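Local coordinates for enoyl-CoA hydratase/isomerase family protein (Pseudomonas syringae pv. tomato, PDB 3OT6) that probably acts on acyl-CoA thioesters as a hydratase or isomerase of the crotonase-like family, at residues 17-22 / 38-43. Residues are numbered along the deposited sequence; the frame is centred on the assembly and turned at random.
Sequences ATLTLN and NAALDQ
Leu19 and Leu41 both turn CG opposite their carbonyl carbon (chi1 -77° and -79°), and their methyls meet beside Ala40. From the strand, Leu19 CD2 leads: it lies 3.5 Å from the CB of Ala40, and Leu19 CG follows at 3.7 Å from the same methyl. The CB of Ala40 points toward the strand, and its CA comes within 7.0 Å of the CA of Leu19, the shortest CA-CA separation between the two segments. Leu41 leaves the helix to one side, but its end comes nearer the strand, with its CD2 4.0 Å from Leu19 CD2. The two leucine side chains cross at about a right angle, touching through one methyl each. Strand 16-21 and helix 31-46 are the first two elements of a beta-alpha-beta unit completed by strand 50-54, whose Val51 also touches Leu19. Tyr10 of strand 8-13 packs on Leu19 as well, while Leu86 of helix 73-91 touches Leu41. A bound methylpentanediol, probably from the crystallisation liquor, lies about 4 Å from the Ala40 side chain. All three touching residues are buried, and the segments bury 111 Å² in all, counting both sides, through apolar contact without polar bonds. This helix-strand contact therefore rests on dispersion and the hydrophobic effect, and the small side chain of Ala40 is consistent with the close approach of the helix.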
loop_
_atom_site.group_PDB
_atom_site.type_symbol
_atom_site.label_atom_id
_atom_site.label_comp_id
_atom_site.label_asym_id
_atom_site.label_seq_id
_atom_site.Cartn_x
_atom_site.Cartn_y
_atom_site.Cartn_z
ATOM N N ALA A 17 14.552 6.610 -1.851
ATOM C CA ALA A 17 13.735 7.036 -3.003
ATOM C C ALA A 17 12.305 7.308 -2.520
ATOM O O ALA A 17 11.602 6.376 -2.074
ATOM C CB ALA A 17 13.742 5.978 -4.112
ATOM N N THR A 18 11.886 8.576 -2.557
ATOM C CA THR A 18 10.540 8.972 -2.206
ATOM C C THR A 18 9.699 8.859 -3.459
ATOM O O THR A 18 10.037 9.480 -4.483
ATOM C CB THR A 18 10.473 10.385 -1.668
ATOM O OG1 THR A 18 11.296 10.501 -0.505
ATOM C CG2 THR A 18 9.061 10.707 -1.243
ATOM N N LEU A 19 8.639 8.025 -3.381
ATOM C CA LEU A 19 7.589 7.872 -4.427
ATOM C C LEU A 19 6.358 8.610 -3.960
ATOM O O LEU A 19 5.740 8.256 -2.932
ATOM C CB LEU A 19 7.312 6.404 -4.698
ATOM C CG LEU A 19 8.375 5.663 -5.576
ATOM C CD1 LEU A 19 9.815 5.745 -5.044
ATOM C CD2 LEU A 19 8.033 4.242 -5.831
ATOM N N THR A 20 6.047 9.715 -4.639
ATOM C CA THR A 20 4.954 10.570 -4.177
ATOM C C THR A 20 3.790 10.367 -5.112
ATOM O O THR A 20 3.929 10.617 -6.317
ATOM C CB THR A 20 5.317 12.029 -4.149
ATOM O OG1 THR A 20 6.458 12.211 -3.295
ATOM C CG2 THR A 20 4.161 12.823 -3.575
ATOM N N LEU A 21 2.691 9.806 -4.608
ATOM C CA LEU A 21 1.542 9.642 -5.453
ATOM C C LEU A 21 0.844 10.972 -5.472
ATOM O O LEU A 21 0.700 11.619 -4.428
ATOM C CB LEU A 21 0.617 8.579 -4.880
ATOM C CG LEU A 21 -0.747 8.329 -5.535
ATOM C CD1 LEU A 21 -0.710 8.029 -7.065
ATOM C CD2 LEU A 21 -1.507 7.256 -4.752
ATOM N N ASN A 22 0.431 11.395 -6.655
ATOM C CA ASN A 22 -0.307 12.637 -6.807
ATOM C C ASN A 22 -1.306 12.574 -7.994
ATOM O O ASN A 22 -0.975 12.914 -9.148
ATOM C CB ASN A 22 0.700 13.776 -6.946
ATOM C CG ASN A 22 0.043 15.112 -7.159
ATOM O OD1 ASN A 22 -1.157 15.286 -6.924
ATOM N ND2 ASN A 22 0.821 16.059 -7.631
ATOM N N ASN A 38 4.935 0.959 -11.024
ATOM C CA ASN A 38 5.875 -0.016 -11.508
ATOM C C ASN A 38 7.155 0.622 -12.091
ATOM O O ASN A 38 8.267 0.071 -11.876
ATOM C CB ASN A 38 5.211 -0.939 -12.508
ATOM C CG ASN A 38 4.244 -1.915 -11.824
ATOM O OD1 ASN A 38 4.637 -2.637 -10.887
ATOM N ND2 ASN A 38 2.978 -1.931 -12.270
ATOM N N ALA A 39 7.006 1.780 -12.760
ATOM C CA ALA A 39 8.124 2.430 -13.403
ATOM C C ALA A 39 8.970 3.029 -12.303
ATOM O O ALA A 39 10.182 2.952 -12.349
ATOM C CB ALA A 39 7.676 3.498 -14.382
ATOM N N ALA A 40 8.333 3.529 -11.257
ATOM C CA ALA A 40 9.085 4.153 -10.177
ATOM C C ALA A 40 9.815 3.110 -9.403
ATOM O O ALA A 40 10.806 3.416 -8.784
ATOM C CB ALA A 40 8.196 5.021 -9.226
ATOM N N LEU A 41 9.333 1.887 -9.413
ATOM C CA LEU A 41 9.914 0.870 -8.534
ATOM C C LEU A 41 11.012 0.211 -9.270
ATOM O O LEU A 41 11.948 -0.239 -8.656
ATOM C CB LEU A 41 8.884 -0.185 -8.048
ATOM C CG LEU A 41 7.919 0.193 -6.885
ATOM C CD1 LEU A 41 6.734 -0.783 -6.833
ATOM C CD2 LEU A 41 8.624 0.311 -5.513
ATOM N N ASP A 42 10.884 0.152 -10.596
ATOM C CA ASP A 42 11.955 -0.274 -11.439
ATOM C C ASP A 42 13.192 0.572 -11.157
ATOM O O ASP A 42 14.300 0.031 -11.027
ATOM C CB ASP A 42 11.563 -0.173 -12.895
ATOM C CG ASP A 42 10.597 -1.284 -13.310
ATOM O OD1 ASP A 42 10.522 -2.325 -12.627
ATOM O OD2 ASP A 42 9.851 -1.102 -14.286
ATOM N N GLN A 43 12.977 1.876 -11.026
ATOM C CA GLN A 43 14.026 2.828 -10.904
ATOM C C GLN A 43 14.627 2.642 -9.531
ATOM O O GLN A 43 15.858 2.618 -9.396
ATOM C CB GLN A 43 13.473 4.246 -11.084
ATOM C CG GLN A 43 14.563 5.321 -11.031
ATOM C CD GLN A 43 15.693 5.075 -12.066
ATOM O OE1 GLN A 43 15.444 4.732 -13.219
ATOM N NE2 GLN A 43 16.933 5.218 -11.623
#